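Local coordinates for protein allantoicase (Saccharomyces cerevisiae, PDB 1O59) that hydrolyses allantoate to (S)-ureidoglycolate and urea, a step in allantoin degradation that lets yeast use purines as a secondary nitrogen source, at residues I38-G43 with L60-A65; W246-S251 with L339-D344; G283-F288 with T318-E323. All coordinates share one frame; numbering follows the deposited sequence.

How the contacts relate
Contact 1 lies in the N-terminal part of the molecule, while contacts 2 and 3 both belong to the second allantoicase repeat. The centre of contact 1 is about 24 Å from that of contact 2 and about 26 Å from that of contact 3, and its nearest atoms stay about 9 and 15 Å from theirs; even so, K41 of contact 1 reaches D231 and N232 of the second repeat. Contacts 2 and 3 have centres about 11 Å apart and meet directly where strands 336-342 and 288-294 pair: I342 O lies 2.9 Å from Q287 N, and I342 N 3.0 Å from F288 O, both probable hydrogen bonds.

Contact 1. Residues I38-G43 with L60-A65; sequences IGSKLG and LIQPTA
I61 carries CG1 between its backbone N and carbonyl carbon (chi1 57°), which swings both branches onto the carbonyl of I38: I61 CG2 sits 3.1 Å from I38 O, and I61 CD1 3.5 Å from the same oxygen. S40 has a similar first torsion (chi1 65°), and this turns OG toward I61 O and the P63 ring, S40 OG lying 3.3 Å from P63 CD. The isoleucine side chains meet at an oblique angle, I38 CG1 to I61 CG2 being 4.1 Å. I38 itself plugs the interior of the first β-sandwich, where it touches F190 and L192 of one sheet and I98 and I177 of the other, so the two loops close over the hydrophobic core between them. The polar focus is I61 O. S40 N donates to I61 O at 3.0 Å, nearly straight (173°) but tilted out of the carbonyl plane. S40 OG, 3.2 Å from I61 O, is a possible second donor. Water 1 donates to I61 O at 2.9 Å and accepts from K41 N. Toward the second repeat, the extended K41 chain passes P63 running the opposite way, K41 CD lying 4.1 Å from P63 CB, and carries NZ on to a salt bridge with D231 and a hydrogen bond to N232.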
ATOM      1  N   ILE A  38      -5.328   4.242   0.340  1.00 61.12           N
ATOM      2  CA  ILE A  38      -6.753   3.883   0.332  1.00 61.41           C
ATOM      3  C   ILE A  38      -7.024   2.384   0.268  1.00 61.63           C
ATOM      4  O   ILE A  38      -8.193   1.978   0.306  1.00 61.74           O
ATOM      5  CB  ILE A  38      -7.527   4.574  -0.807  1.00 61.29           C
ATOM      6  CG1 ILE A  38      -7.042   4.093  -2.181  1.00 62.15           C
ATOM      7  CG2 ILE A  38      -7.398   6.071  -0.661  1.00 63.28           C
ATOM      8  CD1 ILE A  38      -7.711   4.763  -3.355  1.00 61.00           C
ATOM      9  N   GLY A  39      -5.968   1.575   0.156  1.00 61.65           N
ATOM     10  CA  GLY A  39      -6.113   0.118   0.164  1.00 61.21           C
ATOM     11  C   GLY A  39      -6.782  -0.352   1.444  1.00 60.98           C
ATOM     12  O   GLY A  39      -6.448   0.138   2.519  1.00 60.37           O
ATOM     13  N   SER A  40      -7.717  -1.299   1.313  1.00 60.83           N
ATOM     14  CA  SER A  40      -8.388  -1.916   2.457  1.00 60.81           C
ATOM     15  C   SER A  40      -7.445  -2.633   3.421  1.00 61.04           C
ATOM     16  O   SER A  40      -7.752  -2.785   4.607  1.00 60.85           O
ATOM     17  CB  SER A  40      -9.417  -2.914   1.970  1.00 60.58           C
ATOM     18  OG  SER A  40      -8.789  -3.977   1.305  1.00 60.40           O
ATOM     19  N   LYS A  41      -6.311  -3.079   2.898  1.00 61.82           N
ATOM     20  CA  LYS A  41      -5.325  -3.823   3.682  1.00 62.37           C
ATOM     21  C   LYS A  41      -4.548  -2.976   4.679  1.00 62.78           C
ATOM     22  O   LYS A  41      -3.892  -3.556   5.547  1.00 62.64           O
ATOM     23  CB  LYS A  41      -4.341  -4.572   2.787  1.00 62.15           C
ATOM     24  CG  LYS A  41      -3.305  -3.710   2.071  1.00 62.06           C
ATOM     25  CD  LYS A  41      -2.456  -4.631   1.189  1.00 62.48           C
ATOM     26  CE  LYS A  41      -1.256  -3.967   0.596  1.00 63.60           C
ATOM     27  NZ  LYS A  41      -0.543  -4.975  -0.260  1.00 63.75           N
ATOM     28  N   LEU A  42      -4.593  -1.642   4.558  1.00 62.78           N
ATOM     29  CA  LEU A  42      -4.133  -0.799   5.654  1.00 63.30           C
ATOM     30  C   LEU A  42      -5.272   0.013   6.257  1.00 63.15           C
ATOM     31  O   LEU A  42      -5.058   0.932   7.026  1.00 63.18           O
ATOM     32  CB  LEU A  42      -2.916   0.074   5.282  1.00 63.59           C
ATOM     33  CG  LEU A  42      -2.923   0.986   4.063  1.00 65.23           C
ATOM     34  CD1 LEU A  42      -3.939   2.139   4.220  1.00 66.87           C
ATOM     35  CD2 LEU A  42      -1.514   1.521   3.773  1.00 63.17           C
ATOM     36  N   GLY A  43      -6.487  -0.372   5.938  1.00 63.39           N
ATOM     37  CA  GLY A  43      -7.651   0.148   6.625  1.00 63.94           C
ATOM     38  C   GLY A  43      -8.433   1.193   5.858  1.00 64.04           C
ATOM     39  O   GLY A  43      -9.270   1.882   6.447  1.00 63.92           O
ATOM     40  N   LEU A  60     -13.095  -1.692  -5.325  1.00 61.07           N
ATOM     41  CA  LEU A  60     -12.017  -0.823  -5.842  1.00 59.96           C
ATOM     42  C   LEU A  60     -10.745  -0.873  -5.046  1.00 59.39           C
ATOM     43  O   LEU A  60      -9.674  -0.696  -5.624  1.00 58.89           O
ATOM     44  CB  LEU A  60     -12.461   0.632  -5.856  1.00 59.55           C
ATOM     45  CG  LEU A  60     -13.622   1.005  -6.758  1.00 60.24           C
ATOM     46  CD1 LEU A  60     -14.105   2.402  -6.449  1.00 60.91           C
ATOM     47  CD2 LEU A  60     -13.213   0.921  -8.203  1.00 61.56           C
ATOM     48  N   ILE A  61     -10.857  -1.073  -3.726  1.00 59.55           N
ATOM     49  CA  ILE A  61      -9.685  -0.984  -2.823  1.00 59.75           C
ATOM     50  C   ILE A  61      -9.179  -2.316  -2.288  1.00 60.60           C
ATOM     51  O   ILE A  61      -8.260  -2.342  -1.428  1.00 60.59           O
ATOM     52  CB  ILE A  61      -9.930  -0.039  -1.635  1.00 59.55           C
ATOM     53  CG1 ILE A  61     -11.152  -0.448  -0.821  1.00 59.78           C
ATOM     54  CG2 ILE A  61     -10.111   1.397  -2.107  1.00 59.99           C
ATOM     55  CD1 ILE A  61     -11.268   0.353   0.491  1.00 60.27           C
ATOM     56  N   GLN A  62      -9.744  -3.418  -2.804  1.00 60.74           N
ATOM     57  CA  GLN A  62      -9.325  -4.747  -2.353  1.00 61.14           C
ATOM     58  C   GLN A  62      -7.876  -5.041  -2.783  1.00 62.23           C
ATOM     59  O   GLN A  62      -7.431  -4.647  -3.850  1.00 61.94           O
ATOM     60  CB  GLN A  62     -10.302  -5.856  -2.830  1.00 60.31           C
ATOM     61  CG  GLN A  62     -11.722  -5.674  -2.284  1.00 59.79           C
ATOM     62  CD  GLN A  62     -11.755  -5.568  -0.728  1.00 61.44           C
ATOM     63  OE1 GLN A  62     -11.266  -6.480  -0.023  1.00 62.02           O
ATOM     64  NE2 GLN A  62     -12.291  -4.455  -0.207  1.00 59.01           N
ATOM     65  N   PRO A  63      -7.153  -5.760  -1.946  1.00 63.54           N
ATOM     66  CA  PRO A  63      -5.745  -6.073  -2.206  1.00 64.37           C
ATOM     67  C   PRO A  63      -5.471  -6.987  -3.407  1.00 65.03           C
ATOM     68  O   PRO A  63      -4.357  -6.984  -3.957  1.00 64.68           O
ATOM     69  CB  PRO A  63      -5.309  -6.777  -0.919  1.00 64.40           C
ATOM     70  CG  PRO A  63      -6.543  -7.184  -0.242  1.00 63.64           C
ATOM     71  CD  PRO A  63      -7.635  -6.322  -0.678  1.00 63.05           C
ATOM     72  N   THR A  64      -6.473  -7.763  -3.784  1.00 65.61           N
ATOM     73  CA  THR A  64      -6.344  -8.766  -4.829  1.00 66.87           C
ATOM     74  C   THR A  64      -6.319  -8.111  -6.202  1.00 67.37           C
ATOM     75  O   THR A  64      -6.774  -6.979  -6.386  1.00 67.38           O
ATOM     76  CB  THR A  64      -7.554  -9.691  -4.776  1.00 66.94           C
ATOM     77  OG1 THR A  64      -8.736  -8.894  -4.652  1.00 68.35           O
ATOM     78  CG2 THR A  64      -7.595 -10.492  -3.498  1.00 67.55           C
ATOM     79  N   ALA A  65      -5.789  -8.825  -7.174  1.00 68.09           N
ATOM     80  CA  ALA A  65      -5.919  -8.388  -8.554  1.00 68.98           C
ATOM     81  C   ALA A  65      -7.288  -8.843  -8.979  1.00 69.27           C
ATOM     82  O   ALA A  65      -7.766  -9.861  -8.470  1.00 70.14           O
ATOM     83  CB  ALA A  65      -4.826  -8.992  -9.452  1.00 68.68           C
TER
HETATM   84  O   HOH W   1      -5.756  -3.242  -0.250  1.00 32.57           O
HETATM   85  O   HOH W   2      -2.381  -4.993  -3.199  1.00 53.58           O

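Contact 2. Residues W246-S251 with L339-D344; sequences WETKRS and LTIIPD
The W246 indole and the I341 side chain point at each other across the contact and make most of its apolar part. The far corner of the indole, CZ3 and CH2, meets the tip of the isoleucine, with W246 CZ3 3.7 Å from I341 CD1, and L339 CD2 adds a looser touch to the same ring, 4.1 Å from W246 CZ3. Both aliphatic groups approach the ring obliquely, while T248 CG2, two residues along, sits over one face near its rim. The indole NE1 is held separately, by D224 O.

The hydrogen bonds gather on one carboxylate oxygen. With CG between the backbone N and the carbonyl carbon (chi1 46°), the D344 carboxylate is turned to S251. S251 N reaches D344 OD2 at 2.8 Å from well above the carboxylate plane, 57° out of it, whereas S251 OG takes the anti lone pair of D344 OD2 at 2.6 Å. Water 3 donates both to D344 OD2 and to S251 O. An alanine in place of D344 would probably leave S251 N and OG without their shared acceptor and the 249-251 loop freer to move.

Van der Waals contact fills the middle: D344 CB lies 3.4 Å from T248 OG1, a hydroxyl hydrogen-bonded to D258 OD2 and to G345 N, and 3.2 Å from K249 O. Beyond it, strand 246-247 of one sheet faces strand 336-342 of the other, the face-to-face packing of a β-sandwich, here that of the second allantoicase repeat.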
ATOM      1  N   TRP A 246       4.444 -11.663   3.131  1.00 68.08           N
ATOM      2  CA  TRP A 246       5.487 -11.667   2.135  1.00 68.40           C
ATOM      3  C   TRP A 246       6.018 -13.077   2.074  1.00 69.22           C
ATOM      4  O   TRP A 246       6.375 -13.661   3.081  1.00 70.01           O
ATOM      5  CB  TRP A 246       6.595 -10.712   2.540  1.00 67.96           C
ATOM      6  CG  TRP A 246       7.803 -10.786   1.651  1.00 67.91           C
ATOM      7  CD1 TRP A 246       7.841 -10.730   0.282  1.00 66.84           C
ATOM      8  CD2 TRP A 246       9.147 -10.963   2.074  1.00 67.17           C
ATOM      9  NE1 TRP A 246       9.135 -10.841  -0.164  1.00 65.75           N
ATOM     10  CE2 TRP A 246       9.955 -11.004   0.914  1.00 65.98           C
ATOM     11  CE3 TRP A 246       9.756 -11.110   3.322  1.00 66.16           C
ATOM     12  CZ2 TRP A 246      11.321 -11.145   0.969  1.00 66.89           C
ATOM     13  CZ3 TRP A 246      11.115 -11.244   3.378  1.00 66.42           C
ATOM     14  CH2 TRP A 246      11.888 -11.252   2.215  1.00 66.74           C
ATOM     15  N   GLU A 247       6.012 -13.644   0.884  1.00 70.01           N
ATOM     16  CA  GLU A 247       6.452 -15.005   0.704  1.00 70.26           C
ATOM     17  C   GLU A 247       7.239 -15.133  -0.580  1.00 69.11           C
ATOM     18  O   GLU A 247       6.894 -14.535  -1.616  1.00 68.88           O
ATOM     19  CB  GLU A 247       5.270 -15.950   0.648  1.00 70.71           C
ATOM     20  CG  GLU A 247       5.685 -17.404   0.779  1.00 74.53           C
ATOM     21  CD  GLU A 247       5.061 -18.309  -0.271  1.00 79.13           C
ATOM     22  OE1 GLU A 247       5.362 -18.159  -1.497  1.00 80.52           O
ATOM     23  OE2 GLU A 247       4.254 -19.163   0.151  1.00 81.18           O
ATOM     24  N   THR A 248       8.299 -15.922  -0.495  1.00 68.01           N
ATOM     25  CA  THR A 248       9.163 -16.172  -1.623  1.00 67.30           C
ATOM     26  C   THR A 248       9.102 -17.631  -2.013  1.00 67.01           C
ATOM     27  O   THR A 248       8.615 -18.455  -1.272  1.00 66.27           O
ATOM     28  CB  THR A 248      10.589 -15.744  -1.283  1.00 66.90           C
ATOM     29  OG1 THR A 248      11.077 -16.534  -0.188  1.00 65.22           O
ATOM     30  CG2 THR A 248      10.601 -14.296  -0.781  1.00 64.33           C
ATOM     31  N   LYS A 249       9.598 -17.903  -3.208  1.00 67.27           N
ATOM     32  CA  LYS A 249       9.632 -19.224  -3.792  1.00 68.13           C
ATOM     33  C   LYS A 249      10.539 -20.166  -3.025  1.00 66.83           C
ATOM     34  O   LYS A 249      11.484 -19.736  -2.346  1.00 66.37           O
ATOM     35  CB  LYS A 249      10.159 -19.134  -5.231  1.00 68.10           C
ATOM     36  CG  LYS A 249       9.142 -18.600  -6.226  1.00 71.41           C
ATOM     37  CD  LYS A 249       9.783 -17.753  -7.390  1.00 72.58           C
ATOM     38  CE  LYS A 249       9.026 -16.349  -7.600  1.00 76.66           C
ATOM     39  NZ  LYS A 249       9.645 -15.438  -8.672  1.00 75.87           N
ATOM     40  N   ARG A 250      10.245 -21.465  -3.159  1.00 65.71           N
ATOM     41  CA  ARG A 250      11.168 -22.504  -2.729  1.00 64.07           C
ATOM     42  C   ARG A 250      12.430 -22.427  -3.629  1.00 63.61           C
ATOM     43  O   ARG A 250      12.352 -22.633  -4.838  1.00 62.61           O
ATOM     44  CB  ARG A 250      10.484 -23.863  -2.802  1.00 63.86           C
ATOM     45  CG  ARG A 250      11.015 -24.888  -1.834  1.00 62.97           C
ATOM     46  CD  ARG A 250      10.395 -26.254  -2.036  1.00 63.35           C
ATOM     47  NE  ARG A 250       9.007 -26.293  -1.573  1.00 62.21           N
ATOM     48  CZ  ARG A 250       8.499 -27.177  -0.706  1.00 62.41           C
ATOM     49  NH1 ARG A 250       9.230 -28.159  -0.179  1.00 60.44           N
ATOM     50  NH2 ARG A 250       7.216 -27.089  -0.375  1.00 64.44           N
ATOM     51  N   SER A 251      13.563 -22.073  -3.007  1.00 63.48           N
ATOM     52  CA  SER A 251      14.877 -21.995  -3.640  1.00 63.35           C
ATOM     53  C   SER A 251      15.731 -23.242  -3.385  1.00 63.35           C
ATOM     54  O   SER A 251      15.483 -23.989  -2.452  1.00 63.02           O
ATOM     55  CB  SER A 251      15.634 -20.808  -3.077  1.00 63.51           C
ATOM     56  OG  SER A 251      16.217 -21.137  -1.822  1.00 63.26           O
ATOM     57  N   LEU A 339      15.657  -7.223   6.329  1.00 65.45           N
ATOM     58  CA  LEU A 339      15.236  -8.493   6.898  1.00 65.90           C
ATOM     59  C   LEU A 339      15.675  -9.536   5.901  1.00 65.65           C
ATOM     60  O   LEU A 339      15.427  -9.393   4.724  1.00 65.95           O
ATOM     61  CB  LEU A 339      13.709  -8.528   7.099  1.00 66.05           C
ATOM     62  CG  LEU A 339      13.077  -9.923   7.286  1.00 66.53           C
ATOM     63  CD1 LEU A 339      13.543 -10.606   8.600  1.00 66.42           C
ATOM     64  CD2 LEU A 339      11.526  -9.826   7.224  1.00 67.00           C
ATOM     65  N   THR A 340      16.356 -10.563   6.381  1.00 65.67           N
ATOM     66  CA  THR A 340      16.911 -11.594   5.538  1.00 65.47           C
ATOM     67  C   THR A 340      16.282 -12.864   6.042  1.00 65.38           C
ATOM     68  O   THR A 340      16.256 -13.103   7.265  1.00 65.49           O
ATOM     69  CB  THR A 340      18.448 -11.655   5.662  1.00 65.99           C
ATOM     70  OG1 THR A 340      19.068 -10.420   5.214  1.00 66.37           O
ATOM     71  CG2 THR A 340      19.042 -12.724   4.739  1.00 65.41           C
ATOM     72  N   ILE A 341      15.704 -13.631   5.118  1.00 65.25           N
ATOM     73  CA  ILE A 341      15.080 -14.923   5.442  1.00 65.41           C
ATOM     74  C   ILE A 341      15.891 -16.004   4.739  1.00 65.27           C
ATOM     75  O   ILE A 341      16.392 -15.788   3.616  1.00 65.40           O
ATOM     76  CB  ILE A 341      13.571 -14.970   5.071  1.00 65.96           C
ATOM     77  CG1 ILE A 341      13.311 -14.847   3.558  1.00 65.08           C
ATOM     78  CG2 ILE A 341      12.803 -13.870   5.811  1.00 67.45           C
ATOM     79  CD1 ILE A 341      11.828 -14.858   3.198  1.00 64.32           C
ATOM     80  N   ILE A 342      16.073 -17.129   5.422  1.00 64.35           N
ATOM     81  CA  ILE A 342      17.049 -18.106   4.997  1.00 64.43           C
ATOM     82  C   ILE A 342      16.404 -19.471   4.997  1.00 63.75           C
ATOM     83  O   ILE A 342      15.819 -19.860   5.995  1.00 62.98           O
ATOM     84  CB  ILE A 342      18.257 -18.094   5.934  1.00 64.62           C
ATOM     85  CG1 ILE A 342      18.985 -16.772   5.833  1.00 67.04           C
ATOM     86  CG2 ILE A 342      19.226 -19.178   5.580  1.00 64.04           C
ATOM     87  CD1 ILE A 342      19.608 -16.363   7.131  1.00 69.56           C
ATOM     88  N   PRO A 343      16.525 -20.211   3.893  1.00 62.79           N
ATOM     89  CA  PRO A 343      16.934 -19.702   2.570  1.00 62.63           C
ATOM     90  C   PRO A 343      15.827 -18.925   1.803  1.00 63.05           C
ATOM     91  O   PRO A 343      16.095 -18.231   0.826  1.00 62.62           O
ATOM     92  CB  PRO A 343      17.276 -20.991   1.824  1.00 62.46           C
ATOM     93  CG  PRO A 343      16.290 -21.998   2.395  1.00 62.14           C
ATOM     94  CD  PRO A 343      16.066 -21.616   3.837  1.00 61.78           C
ATOM     95  N   ASP A 344      14.594 -19.055   2.280  1.00 63.67           N
ATOM     96  CA  ASP A 344      13.391 -18.512   1.652  1.00 63.42           C
ATOM     97  C   ASP A 344      12.233 -18.761   2.631  1.00 64.28           C
ATOM     98  O   ASP A 344      12.436 -19.278   3.753  1.00 64.16           O
ATOM     99  CB  ASP A 344      13.117 -19.205   0.303  1.00 62.94           C
ATOM    100  CG  ASP A 344      13.235 -20.740   0.367  1.00 62.69           C
ATOM    101  OD1 ASP A 344      12.444 -21.375   1.089  1.00 58.29           O
ATOM    102  OD2 ASP A 344      14.055 -21.405  -0.329  1.00 61.81           O
TER
HETATM  103  O   HOH W   3      14.197 -24.077  -0.097  1.00 40.19           O

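Contact 3. Residues G283-F288 with T318-E323; sequences GNFPQF and TGPDKE
The classic β-bulge at Q287-F288, which opens strand 288-294, is met by T318 as the chain leaves the neighbouring edge strand 309-317 of the same antiparallel sheet. T318-P320 follows that edge strand and runs almost antiparallel to F285-F288 (168° between the two directions). T318 N donates to Q287 O at 3.2 Å with an almost straight N-H (173°), though it comes in from above the carbonyl plane and not on a lone pair. Water 4 then bridges the pair, donating to Q287 O at 2.7 Å and to T318 O at 2.8 Å.

The hydroxyl of T318 makes the shortest bond. Set between its own backbone N and carbonyl carbon (chi1 42°), T318 OG1 is carried over P286 O and gives it a proton at 2.6 Å, again from above the carbonyl plane. The side chain also rests against the P286 ring, while T318 touches H324 and Y326 of the next strand.

F285 supplies the apolar part. Its ring lies under the G319-P320 peptide, with P320 N over the ring centre and G319 C offset toward the rim on the same face. P320 CD makes a CH-π contact 3.9 Å from the F285 ring centroid, and P320 CB packs 3.5 Å from F285 CE1. G319 is held from outside by T278 OG1 at its O and by H324 NE2 at its N.

A backbone N-H and a neutral hydroxyl, each with its own carbonyl, and a ring face laid against peptide and proline carbons need no charge, so between these two segments the hold is one of directional hydrogen bonds and close apolar cover.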
ATOM      1  N   GLY A 283       4.057 -24.370   6.882  1.00 64.24           N
ATOM      2  CA  GLY A 283       4.918 -25.316   6.228  1.00 63.96           C
ATOM      3  C   GLY A 283       5.981 -24.636   5.396  1.00 63.61           C
ATOM      4  O   GLY A 283       6.651 -25.314   4.643  1.00 63.56           O
ATOM      5  N   ASN A 284       6.115 -23.311   5.522  1.00 63.34           N
ATOM      6  CA  ASN A 284       6.959 -22.486   4.631  1.00 63.90           C
ATOM      7  C   ASN A 284       7.560 -21.240   5.292  1.00 63.69           C
ATOM      8  O   ASN A 284       7.899 -20.282   4.631  1.00 64.28           O
ATOM      9  CB  ASN A 284       6.178 -22.061   3.369  1.00 64.26           C
ATOM     10  CG  ASN A 284       4.806 -21.418   3.679  1.00 65.83           C
ATOM     11  OD1 ASN A 284       4.383 -21.330   4.822  1.00 67.22           O
ATOM     12  ND2 ASN A 284       4.114 -20.983   2.635  1.00 65.15           N
ATOM     13  N   PHE A 285       7.686 -21.272   6.610  1.00 63.18           N
ATOM     14  CA  PHE A 285       8.293 -20.196   7.393  1.00 62.16           C
ATOM     15  C   PHE A 285       9.765 -20.308   7.159  1.00 61.81           C
ATOM     16  O   PHE A 285      10.225 -21.366   6.786  1.00 61.68           O
ATOM     17  CB  PHE A 285       7.945 -20.347   8.915  1.00 61.38           C
ATOM     18  CG  PHE A 285       8.270 -21.694   9.496  1.00 60.10           C
ATOM     19  CD1 PHE A 285       7.332 -22.741   9.452  1.00 60.45           C
ATOM     20  CD2 PHE A 285       9.481 -21.916  10.121  1.00 59.47           C
ATOM     21  CE1 PHE A 285       7.617 -23.979  10.008  1.00 58.29           C
ATOM     22  CE2 PHE A 285       9.781 -23.162  10.690  1.00 59.00           C
ATOM     23  CZ  PHE A 285       8.863 -24.191  10.625  1.00 58.40           C
ATOM     24  N   PRO A 286      10.534 -19.250   7.331  1.00 62.46           N
ATOM     25  CA  PRO A 286      11.978 -19.384   7.059  1.00 62.96           C
ATOM     26  C   PRO A 286      12.623 -20.298   8.073  1.00 63.20           C
ATOM     27  O   PRO A 286      12.076 -20.507   9.157  1.00 64.01           O
ATOM     28  CB  PRO A 286      12.507 -17.971   7.177  1.00 62.76           C
ATOM     29  CG  PRO A 286      11.290 -17.115   7.103  1.00 62.90           C
ATOM     30  CD  PRO A 286      10.173 -17.883   7.729  1.00 62.19           C
ATOM     31  N   GLN A 287      13.753 -20.876   7.711  1.00 63.03           N
ATOM     32  CA  GLN A 287      14.471 -21.696   8.651  1.00 63.48           C
ATOM     33  C   GLN A 287      15.211 -20.813   9.646  1.00 63.13           C
ATOM     34  O   GLN A 287      15.292 -21.154  10.822  1.00 62.70           O
ATOM     35  CB  GLN A 287      15.435 -22.607   7.909  1.00 64.22           C
ATOM     36  CG  GLN A 287      16.192 -23.508   8.793  1.00 64.20           C
ATOM     37  CD  GLN A 287      17.040 -24.428   8.027  1.00 64.56           C
ATOM     38  OE1 GLN A 287      17.394 -24.146   6.882  1.00 67.37           O
ATOM     39  NE2 GLN A 287      17.355 -25.556   8.628  1.00 63.20           N
ATOM     40  N   PHE A 288      15.747 -19.687   9.157  1.00 63.10           N
ATOM     41  CA  PHE A 288      16.403 -18.688   9.997  1.00 63.09           C
ATOM     42  C   PHE A 288      16.095 -17.327   9.479  1.00 63.71           C
ATOM     43  O   PHE A 288      15.617 -17.189   8.357  1.00 63.93           O
ATOM     44  CB  PHE A 288      17.924 -18.794   9.938  1.00 62.83           C
ATOM     45  CG  PHE A 288      18.481 -20.109  10.377  1.00 62.60           C
ATOM     46  CD1 PHE A 288      18.611 -20.408  11.731  1.00 63.82           C
ATOM     47  CD2 PHE A 288      18.935 -21.029   9.441  1.00 62.95           C
ATOM     48  CE1 PHE A 288      19.162 -21.603  12.147  1.00 60.88           C
ATOM     49  CE2 PHE A 288      19.480 -22.239   9.848  1.00 61.66           C
ATOM     50  CZ  PHE A 288      19.587 -22.517  11.205  1.00 61.32           C
ATOM     51  N   THR A 318      13.818 -19.740  13.335  1.00 67.71           N
ATOM     52  CA  THR A 318      12.412 -19.330  13.282  1.00 67.33           C
ATOM     53  C   THR A 318      11.457 -20.527  13.237  1.00 66.54           C
ATOM     54  O   THR A 318      11.829 -21.658  12.857  1.00 65.12           O
ATOM     55  CB  THR A 318      12.117 -18.346  12.085  1.00 67.41           C
ATOM     56  OG1 THR A 318      12.796 -18.753  10.882  1.00 67.55           O
ATOM     57  CG2 THR A 318      12.673 -16.951  12.380  1.00 66.92           C
ATOM     58  N   GLY A 319      10.232 -20.239  13.684  1.00 65.74           N
ATOM     59  CA  GLY A 319       9.199 -21.236  13.878  1.00 65.32           C
ATOM     60  C   GLY A 319       7.974 -20.822  13.097  1.00 65.13           C
ATOM     61  O   GLY A 319       7.914 -19.707  12.558  1.00 64.49           O
ATOM     62  N   PRO A 320       6.998 -21.722  13.026  1.00 65.46           N
ATOM     63  CA  PRO A 320       5.788 -21.453  12.296  1.00 65.52           C
ATOM     64  C   PRO A 320       4.898 -20.565  13.099  1.00 66.45           C
ATOM     65  O   PRO A 320       4.759 -20.751  14.325  1.00 66.23           O
ATOM     66  CB  PRO A 320       5.128 -22.836  12.172  1.00 65.46           C
ATOM     67  CG  PRO A 320       5.604 -23.613  13.309  1.00 64.78           C
ATOM     68  CD  PRO A 320       6.977 -23.066  13.635  1.00 65.50           C
ATOM     69  N   ASP A 321       4.288 -19.604  12.416  1.00 67.59           N
ATOM     70  CA  ASP A 321       3.061 -19.022  12.910  1.00 68.23           C
ATOM     71  C   ASP A 321       3.224 -18.257  14.205  1.00 68.18           C
ATOM     72  O   ASP A 321       2.311 -18.265  15.035  1.00 67.17           O
ATOM     73  CB  ASP A 321       2.086 -20.159  13.136  1.00 68.68           C
ATOM     74  CG  ASP A 321       0.676 -19.694  13.283  1.00 72.89           C
ATOM     75  OD1 ASP A 321       0.339 -18.570  12.795  1.00 78.02           O
ATOM     76  OD2 ASP A 321      -0.160 -20.398  13.907  1.00 78.19           O
ATOM     77  N   LYS A 322       4.377 -17.608  14.401  1.00 67.92           N
ATOM     78  CA  LYS A 322       4.625 -16.961  15.686  1.00 67.96           C
ATOM     79  C   LYS A 322       5.336 -15.623  15.563  1.00 67.64           C
ATOM     80  O   LYS A 322       6.042 -15.354  14.582  1.00 66.75           O
ATOM     81  CB  LYS A 322       5.394 -17.879  16.644  1.00 67.80           C
ATOM     82  CG  LYS A 322       6.852 -18.078  16.330  1.00 69.45           C
ATOM     83  CD  LYS A 322       7.639 -18.792  17.466  1.00 70.00           C
ATOM     84  CE  LYS A 322       7.916 -17.843  18.668  1.00 72.98           C
ATOM     85  NZ  LYS A 322       9.120 -18.204  19.543  1.00 72.43           N
ATOM     86  N   GLU A 323       5.102 -14.800  16.586  1.00 67.55           N
ATOM     87  CA  GLU A 323       5.815 -13.579  16.785  1.00 68.03           C
ATOM     88  C   GLU A 323       7.107 -13.890  17.522  1.00 66.94           C
ATOM     89  O   GLU A 323       7.095 -14.306  18.693  1.00 67.29           O
ATOM     90  CB  GLU A 323       4.977 -12.604  17.591  1.00 67.96           C
ATOM     91  CG  GLU A 323       3.659 -12.191  16.953  1.00 69.85           C
ATOM     92  CD  GLU A 323       2.996 -11.057  17.739  1.00 71.32           C
ATOM     93  OE1 GLU A 323       3.387  -9.887  17.512  1.00 77.14           O
ATOM     94  OE2 GLU A 323       2.110 -11.332  18.609  1.00 76.57           O
TER
HETATM   95  O   HOH W   4      13.946 -23.258  11.843  1.00 44.20           O